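PDB 2WAN: pullulanase, which hydrolyses alpha-1,6-glucosidic linkages in pullulan and at the branch points of starch-derived polysaccharides, as a multidomain glycoside hydrolase. Local coordinates for residues T165-L176 and W182-L191; P196-A207 and G236-S247. All coordinates share one frame; numbering follows the deposited sequence.

Contact 1: residues T165-L176 and W182-L191; sequences TAVLVGDLQQAL and WSPDDDHTLL
Two first torsions set this contact: Thr189 holds OG1 between its backbone N and carbonyl carbon (chi1 55°), turned to Leu168, and Trp182 swings CG anti to its own carbonyl carbon (chi1 -54°), laying the indole over Gly170. Thr189 OG1 donates to Leu168 O at 2.7 Å, in the carbonyl plane and on a lone pair, while Thr189 O takes Leu168 N. A third bond, Leu191 N to Ala166 O (2.8 Å), completes the bridging of Val167 with Leu190, and a water spans Ala166 N and Leu191 O beyond it. Gly170 CA stands 3.6 Å above the centroid of the Trp182 six-membered ring, a CH-pi contact directly over the face. Trp182 N meanwhile donates to Gly170 O at 2.9 Å, from above the carbonyl plane. With an alanine here the indole is gone, and Gly170 CA and the adjoining Asp171 backbone would probably lose their aromatic cover. Between these ends Val167 packs into the loop: CG1 lies 3.4 Å from Thr189 OG1 and CG2 3.4 Å from Pro184 O. Asp187 OD1, also beside CG2, is held by His218. Asp186 OD1 accepts from His188 N, forming an Asx turn that shapes the returning chain. The whole is a loop folded back along the edge strand 166-170 of a beta-sandwich, consistent with the X25 domain.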
# COMPACT_ATOMS: atom_id res chain seq x y z
N THR A 165 16.96 -4.20 -25.03
CA THR A 165 16.94 -2.75 -24.99
C THR A 165 18.06 -2.29 -25.92
O THR A 165 19.23 -2.35 -25.55
CB THR A 165 17.17 -2.23 -23.55
OG1 THR A 165 16.19 -2.81 -22.68
CG2 THR A 165 17.05 -0.71 -23.48
N ALA A 166 17.68 -1.87 -27.12
CA ALA A 166 18.61 -1.46 -28.16
C ALA A 166 18.29 -0.04 -28.60
O ALA A 166 17.23 0.23 -29.16
CB ALA A 166 18.54 -2.41 -29.34
N VAL A 167 19.22 0.87 -28.32
CA VAL A 167 19.02 2.29 -28.59
C VAL A 167 19.97 2.75 -29.68
O VAL A 167 21.18 2.50 -29.61
CB VAL A 167 19.27 3.13 -27.31
CG1 VAL A 167 19.25 4.63 -27.64
CG2 VAL A 167 18.26 2.77 -26.20
N LEU A 168 19.42 3.42 -30.69
CA LEU A 168 20.21 4.04 -31.74
C LEU A 168 20.95 5.25 -31.17
O LEU A 168 20.33 6.22 -30.69
CB LEU A 168 19.32 4.46 -32.91
CG LEU A 168 19.96 5.18 -34.10
CD1 LEU A 168 20.86 4.25 -34.88
CD2 LEU A 168 18.89 5.73 -35.01
N VAL A 169 22.27 5.19 -31.22
CA VAL A 169 23.11 6.26 -30.68
C VAL A 169 24.00 6.86 -31.74
O VAL A 169 24.45 6.16 -32.65
CB VAL A 169 23.97 5.77 -29.49
CG1 VAL A 169 23.09 5.40 -28.33
CG2 VAL A 169 24.83 4.58 -29.89
N GLY A 170 24.29 8.16 -31.60
CA GLY A 170 25.19 8.85 -32.53
C GLY A 170 24.91 10.33 -32.58
O GLY A 170 24.24 10.87 -31.69
N ASP A 171 25.40 10.98 -33.63
CA ASP A 171 25.19 12.42 -33.81
C ASP A 171 23.90 12.73 -34.60
O ASP A 171 23.65 13.87 -35.00
CB ASP A 171 26.42 13.09 -34.43
CG ASP A 171 26.78 12.53 -35.80
OD1 ASP A 171 26.01 11.74 -36.36
OD2 ASP A 171 27.86 12.88 -36.31
N LEU A 172 23.10 11.69 -34.80
CA LEU A 172 21.80 11.80 -35.44
C LEU A 172 20.66 11.80 -34.43
O LEU A 172 19.49 11.84 -34.82
CB LEU A 172 21.59 10.66 -36.45
CG LEU A 172 22.10 9.24 -36.18
CD1 LEU A 172 21.63 8.65 -34.86
CD2 LEU A 172 21.69 8.34 -37.33
N GLN A 173 21.01 11.74 -33.14
CA GLN A 173 20.01 11.55 -32.09
C GLN A 173 19.11 12.76 -31.84
O GLN A 173 17.91 12.60 -31.62
CB GLN A 173 20.67 11.08 -30.79
CG GLN A 173 20.61 9.57 -30.62
CD GLN A 173 21.14 9.12 -29.27
OE1 GLN A 173 20.38 8.74 -28.39
NE2 GLN A 173 22.45 9.18 -29.11
N GLN A 174 19.69 13.95 -31.89
CA GLN A 174 18.93 15.19 -31.75
C GLN A 174 17.98 15.37 -32.92
O GLN A 174 16.80 15.69 -32.72
CB GLN A 174 19.86 16.40 -31.62
CG GLN A 174 20.57 16.46 -30.28
CD GLN A 174 21.39 17.72 -30.10
OE1 GLN A 174 21.53 18.21 -28.99
NE2 GLN A 174 21.94 18.23 -31.20
N ALA A 175 18.48 15.12 -34.12
CA ALA A 175 17.69 15.16 -35.35
C ALA A 175 16.53 14.14 -35.36
O ALA A 175 15.62 14.23 -36.18
CB ALA A 175 18.58 14.95 -36.57
N LEU A 176 16.58 13.19 -34.43
CA LEU A 176 15.50 12.22 -34.25
C LEU A 176 14.72 12.48 -32.96
O LEU A 176 13.98 11.61 -32.49
CB LEU A 176 16.04 10.79 -34.30
CG LEU A 176 16.48 10.30 -35.68
CD1 LEU A 176 17.17 8.94 -35.61
CD2 LEU A 176 15.31 10.25 -36.65
N TRP A 182 24.85 10.99 -28.81
CA TRP A 182 25.65 9.96 -28.14
C TRP A 182 25.16 9.64 -26.73
O TRP A 182 25.92 9.68 -25.75
CB TRP A 182 27.14 10.34 -28.14
CG TRP A 182 27.69 10.67 -29.50
CD1 TRP A 182 27.84 11.91 -30.05
CD2 TRP A 182 28.16 9.73 -30.49
NE1 TRP A 182 28.37 11.81 -31.32
CE2 TRP A 182 28.58 10.48 -31.61
CE3 TRP A 182 28.27 8.33 -30.52
CZ2 TRP A 182 29.10 9.88 -32.76
CZ3 TRP A 182 28.79 7.74 -31.67
CH2 TRP A 182 29.20 8.52 -32.77
N SER A 183 23.87 9.31 -26.62
CA SER A 183 23.26 9.06 -25.32
C SER A 183 22.51 7.73 -25.29
O SER A 183 21.38 7.65 -25.77
CB SER A 183 22.34 10.24 -24.94
OG SER A 183 21.88 10.11 -23.60
N PRO A 184 23.14 6.68 -24.72
CA PRO A 184 22.59 5.31 -24.74
C PRO A 184 21.33 5.12 -23.89
O PRO A 184 20.59 4.14 -24.09
CB PRO A 184 23.72 4.45 -24.16
CG PRO A 184 24.87 5.35 -23.96
CD PRO A 184 24.37 6.74 -23.92
N ASP A 185 21.09 6.02 -22.94
CA ASP A 185 19.95 5.87 -22.03
C ASP A 185 18.72 6.71 -22.43
O ASP A 185 17.74 6.75 -21.69
CB ASP A 185 20.37 6.11 -20.57
CG ASP A 185 20.90 7.52 -20.33
OD1 ASP A 185 21.21 8.25 -21.30
OD2 ASP A 185 21.00 7.89 -19.14
N ASP A 186 18.78 7.35 -23.59
CA ASP A 186 17.64 8.11 -24.12
C ASP A 186 16.74 7.20 -24.97
O ASP A 186 17.07 6.88 -26.11
CB ASP A 186 18.12 9.32 -24.93
CG ASP A 186 17.03 10.40 -25.09
OD1 ASP A 186 15.84 10.05 -25.18
OD2 ASP A 186 17.38 11.60 -25.14
N ASP A 187 15.59 6.80 -24.41
CA ASP A 187 14.67 5.88 -25.09
C ASP A 187 13.86 6.52 -26.20
O ASP A 187 12.98 5.88 -26.79
CB ASP A 187 13.75 5.17 -24.08
CG ASP A 187 14.44 4.02 -23.37
OD1 ASP A 187 15.49 3.54 -23.87
OD2 ASP A 187 13.95 3.61 -22.30
N HIS A 188 14.15 7.79 -26.49
CA HIS A 188 13.57 8.46 -27.64
C HIS A 188 13.90 7.71 -28.93
O HIS A 188 13.07 7.65 -29.83
CB HIS A 188 14.09 9.89 -27.74
CG HIS A 188 13.02 10.90 -28.00
ND1 HIS A 188 12.48 11.10 -29.25
CD2 HIS A 188 12.40 11.77 -27.17
CE1 HIS A 188 11.56 12.05 -29.17
NE2 HIS A 188 11.49 12.47 -27.92
N THR A 189 15.11 7.15 -29.00
CA THR A 189 15.55 6.36 -30.16
C THR A 189 15.69 4.87 -29.80
O THR A 189 16.55 4.16 -30.35
CB THR A 189 16.88 6.88 -30.77
OG1 THR A 189 17.87 6.94 -29.74
CG2 THR A 189 16.70 8.27 -31.37
N LEU A 190 14.86 4.40 -28.88
CA LEU A 190 14.78 2.98 -28.55
C LEU A 190 14.14 2.24 -29.72
O LEU A 190 13.10 2.65 -30.24
CB LEU A 190 13.98 2.75 -27.27
CG LEU A 190 13.71 1.32 -26.77
CD1 LEU A 190 14.98 0.65 -26.28
CD2 LEU A 190 12.67 1.36 -25.65
N LEU A 191 14.79 1.15 -30.14
CA LEU A 191 14.27 0.34 -31.25
C LEU A 191 13.06 -0.50 -30.82
O LEU A 191 13.01 -1.01 -29.69
CB LEU A 191 15.37 -0.54 -31.86
CG LEU A 191 16.31 0.07 -32.92
CD1 LEU A 191 17.16 1.20 -32.34
CD2 LEU A 191 17.22 -0.98 -33.50
O HOH W 1 15.08 -2.36 -28.18

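Contact 2: residues P196-A207 and G236-S247; sequences PNLYQLSGTLPA and GGEKVTFTYIPS
Leu205 and Phe242 meet on the apolar face of this antiparallel strand pair, Leu205 CD2 lying in the ring plane at the edge, 4.0 Å from Phe242 CZ. One face of the same ring is covered toward its rim by Val240 CG1, its neighbour two residues back, and Tyr212 adds an edge-to-face ring contact. Leu201, Tyr199 and Tyr244 continue this face, which packs against strand 166-170 through Leu168 and Ala166. Further along, Pro246 CG sits 3.9 Å from Tyr199 CD2. Four hydrogen-bonded pairs, from Tyr199 with Tyr244 to Leu205 with Glu238, zip the backbones together; Phe242 N to Leu201 O (2.7 Å) is nearly straight at 176°.

The other face turns polar. Leu198 CD1 still touches Ile245 CD1 at 3.6 Å, but next to it Gln200 and Thr243 lie side by side, and Thr243 OG1 donates to Gln200 OE1 at 2.9 Å. Ser202 OG and Thr241 OG1 share a bond of 2.8 Å, and a water links this serine to Lys239 NZ. At the far end Asn197, with CG anti to its backbone N (chi1 -160°), bonds Ser247 through both ends of its amide: OD1 accepts from Ser247 N on a lone pair, and ND2 donates to Ser247 OG at 2.9 Å in the amide plane. ND2 also bonds Ser265 O, which further fixes the amide's rotation. This chemistry implies a two-sided sheet: mainly apolar where it faces strand 166-170, with Gln200, Ser202, Thr241 and Thr243 on the reverse, where Phe262 touches Gln200 and Thr243.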
# COMPACT_ATOMS: atom_id res chain seq x y z
N PRO A 196 10.50 -11.31 -32.57
CA PRO A 196 11.46 -11.58 -31.51
C PRO A 196 12.94 -11.49 -31.91
O PRO A 196 13.80 -11.37 -31.04
CB PRO A 196 11.10 -13.00 -31.08
CG PRO A 196 9.67 -13.12 -31.38
CD PRO A 196 9.48 -12.37 -32.66
N ASN A 197 13.22 -11.56 -33.22
CA ASN A 197 14.59 -11.44 -33.73
C ASN A 197 14.79 -10.29 -34.72
O ASN A 197 15.68 -10.33 -35.57
CB ASN A 197 15.07 -12.77 -34.34
CG ASN A 197 16.59 -12.86 -34.43
OD1 ASN A 197 17.30 -12.39 -33.54
ND2 ASN A 197 17.08 -13.49 -35.49
N LEU A 198 13.96 -9.25 -34.60
CA LEU A 198 14.06 -8.08 -35.47
C LEU A 198 13.59 -6.81 -34.77
O LEU A 198 12.41 -6.65 -34.46
CB LEU A 198 13.28 -8.31 -36.78
CG LEU A 198 13.20 -7.17 -37.80
CD1 LEU A 198 14.56 -6.86 -38.40
CD2 LEU A 198 12.20 -7.49 -38.92
N TYR A 199 14.53 -5.91 -34.52
CA TYR A 199 14.24 -4.63 -33.87
C TYR A 199 14.57 -3.49 -34.81
O TYR A 199 15.65 -3.47 -35.42
CB TYR A 199 15.02 -4.51 -32.56
CG TYR A 199 14.41 -5.30 -31.43
CD1 TYR A 199 13.69 -4.66 -30.41
CD2 TYR A 199 14.52 -6.69 -31.38
CE1 TYR A 199 13.11 -5.40 -29.37
CE2 TYR A 199 13.95 -7.44 -30.35
CZ TYR A 199 13.24 -6.79 -29.35
OH TYR A 199 12.69 -7.54 -28.34
N GLN A 200 13.63 -2.56 -34.94
CA GLN A 200 13.78 -1.47 -35.90
C GLN A 200 13.31 -0.13 -35.35
O GLN A 200 12.48 -0.07 -34.43
CB GLN A 200 13.04 -1.79 -37.20
CG GLN A 200 13.56 -3.03 -37.91
CD GLN A 200 13.00 -3.20 -39.31
OE1 GLN A 200 13.75 -3.40 -40.27
NE2 GLN A 200 11.68 -3.13 -39.42
N LEU A 201 13.87 0.93 -35.92
CA LEU A 201 13.41 2.30 -35.71
C LEU A 201 13.48 3.03 -37.04
O LEU A 201 14.49 2.95 -37.75
CB LEU A 201 14.26 3.02 -34.66
CG LEU A 201 13.87 4.45 -34.27
CD1 LEU A 201 12.76 4.45 -33.21
CD2 LEU A 201 15.08 5.21 -33.76
N SER A 202 12.40 3.72 -37.37
CA SER A 202 12.38 4.61 -38.52
C SER A 202 12.27 6.05 -38.05
O SER A 202 11.70 6.32 -36.98
CB SER A 202 11.21 4.28 -39.45
OG SER A 202 11.29 2.94 -39.91
N GLY A 203 12.82 6.97 -38.84
CA GLY A 203 12.73 8.39 -38.55
C GLY A 203 13.20 9.16 -39.76
O GLY A 203 13.92 8.62 -40.61
N THR A 204 12.80 10.43 -39.85
CA THR A 204 13.22 11.28 -40.96
C THR A 204 14.41 12.13 -40.56
O THR A 204 14.39 12.81 -39.53
CB THR A 204 12.06 12.17 -41.47
OG1 THR A 204 10.88 11.37 -41.63
CG2 THR A 204 12.41 12.81 -42.81
N LEU A 205 15.45 12.08 -41.39
CA LEU A 205 16.69 12.80 -41.16
C LEU A 205 16.91 13.87 -42.22
O LEU A 205 16.71 13.60 -43.41
CB LEU A 205 17.87 11.81 -41.17
CG LEU A 205 18.64 11.42 -39.90
CD1 LEU A 205 17.93 11.77 -38.60
CD2 LEU A 205 19.04 9.95 -39.94
N PRO A 206 17.32 15.08 -41.81
CA PRO A 206 17.73 16.09 -42.79
C PRO A 206 19.01 15.67 -43.52
O PRO A 206 19.76 14.83 -43.01
CB PRO A 206 18.00 17.33 -41.92
CG PRO A 206 17.24 17.10 -40.65
CD PRO A 206 17.32 15.62 -40.43
N ALA A 207 19.24 16.25 -44.69
CA ALA A 207 20.45 15.99 -45.48
C ALA A 207 21.72 16.15 -44.64
O ALA A 207 21.77 16.98 -43.73
CB ALA A 207 20.50 16.92 -46.68
N GLY A 236 17.61 16.90 -49.74
CA GLY A 236 16.17 16.90 -49.45
C GLY A 236 15.75 16.08 -48.24
O GLY A 236 14.62 16.21 -47.76
N GLY A 237 16.65 15.25 -47.74
CA GLY A 237 16.37 14.40 -46.58
C GLY A 237 15.79 13.06 -46.98
O GLY A 237 15.44 12.84 -48.15
N GLU A 238 15.69 12.15 -46.01
CA GLU A 238 15.20 10.79 -46.25
C GLU A 238 14.72 10.15 -44.95
O GLU A 238 15.31 10.34 -43.89
CB GLU A 238 16.31 9.94 -46.87
CG GLU A 238 15.85 8.60 -47.44
CD GLU A 238 16.98 7.79 -48.04
OE1 GLU A 238 16.83 6.55 -48.14
OE2 GLU A 238 18.02 8.37 -48.42
N LYS A 239 13.63 9.39 -45.05
CA LYS A 239 13.19 8.53 -43.96
C LYS A 239 14.09 7.30 -43.96
O LYS A 239 14.25 6.63 -44.99
CB LYS A 239 11.73 8.12 -44.14
CG LYS A 239 11.11 7.45 -42.92
CD LYS A 239 9.76 6.82 -43.27
CE LYS A 239 9.24 5.96 -42.13
NZ LYS A 239 7.98 5.26 -42.51
N VAL A 240 14.71 7.02 -42.82
CA VAL A 240 15.66 5.92 -42.71
C VAL A 240 15.18 4.90 -41.68
O VAL A 240 14.69 5.26 -40.61
CB VAL A 240 17.08 6.42 -42.34
CG1 VAL A 240 18.09 5.28 -42.39
CG2 VAL A 240 17.52 7.55 -43.26
N THR A 241 15.32 3.62 -42.02
CA THR A 241 15.07 2.56 -41.06
C THR A 241 16.40 1.99 -40.58
O THR A 241 17.29 1.68 -41.38
CB THR A 241 14.17 1.45 -41.66
OG1 THR A 241 12.90 2.02 -42.01
CG2 THR A 241 13.93 0.32 -40.66
N PHE A 242 16.52 1.89 -39.25
CA PHE A 242 17.67 1.31 -38.57
C PHE A 242 17.27 -0.02 -37.98
O PHE A 242 16.20 -0.15 -37.40
CB PHE A 242 18.18 2.26 -37.47
CG PHE A 242 18.60 3.60 -37.99
CD1 PHE A 242 19.93 3.82 -38.36
CD2 PHE A 242 17.68 4.64 -38.13
CE1 PHE A 242 20.33 5.06 -38.85
CE2 PHE A 242 18.07 5.88 -38.61
CZ PHE A 242 19.40 6.10 -38.98
N THR A 243 18.14 -1.02 -38.14
CA THR A 243 17.81 -2.40 -37.80
C THR A 243 18.85 -3.05 -36.91
O THR A 243 20.05 -2.91 -37.13
CB THR A 243 17.64 -3.24 -39.09
OG1 THR A 243 16.58 -2.69 -39.89
CG2 THR A 243 17.31 -4.68 -38.77
N TYR A 244 18.38 -3.77 -35.89
CA TYR A 244 19.25 -4.58 -35.04
C TYR A 244 18.75 -6.00 -34.97
O TYR A 244 17.58 -6.23 -34.68
CB TYR A 244 19.37 -3.97 -33.64
CG TYR A 244 20.13 -4.84 -32.66
CD1 TYR A 244 21.51 -5.06 -32.80
CD2 TYR A 244 19.47 -5.43 -31.57
CE1 TYR A 244 22.20 -5.86 -31.88
CE2 TYR A 244 20.16 -6.24 -30.66
CZ TYR A 244 21.52 -6.44 -30.82
OH TYR A 244 22.20 -7.22 -29.91
N ILE A 245 19.64 -6.95 -35.25
CA ILE A 245 19.29 -8.38 -35.20
C ILE A 245 19.94 -9.05 -33.99
O ILE A 245 21.15 -9.24 -33.96
CB ILE A 245 19.70 -9.14 -36.50
CG1 ILE A 245 19.30 -8.35 -37.76
CG2 ILE A 245 19.15 -10.57 -36.49
CD1 ILE A 245 17.82 -8.30 -38.05
N PRO A 246 19.12 -9.42 -32.99
CA PRO A 246 19.65 -10.03 -31.75
C PRO A 246 20.50 -11.31 -31.97
O PRO A 246 21.54 -11.46 -31.32
CB PRO A 246 18.39 -10.33 -30.94
CG PRO A 246 17.41 -9.29 -31.40
CD PRO A 246 17.68 -9.15 -32.88
N SER A 247 20.09 -12.19 -32.87
CA SER A 247 20.81 -13.47 -33.10
C SER A 247 22.28 -13.28 -33.49
O SER A 247 23.15 -14.04 -33.05
CB SER A 247 20.10 -14.34 -34.14
OG SER A 247 19.93 -13.65 -35.37
O HOH W 2 8.68 2.76 -41.44

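Overall arrangement
From the N-terminal side, strand 166-170 leads into a turn, and the chain comes back as residues 182-191, so contact 1 closes a short local loop. Contact 2 opens only afterwards: 196-207 pairs with 236-247, closing a longer excursion that includes strands 208-216 and 223-233. The two are therefore in series, neither nested nor crossed. Strand 166-170 belongs to a three-stranded sheet with those two intervening strands, whereas contact 2 holds the middle of a four-stranded sheet. Their centres are about 11 Å apart, and the sheets pack face to face where Leu168 CD2 meets Phe242 CD2 at 3.5 Å; past the strand, Leu176 CG meets Leu205 CD1 at 3.6 Å.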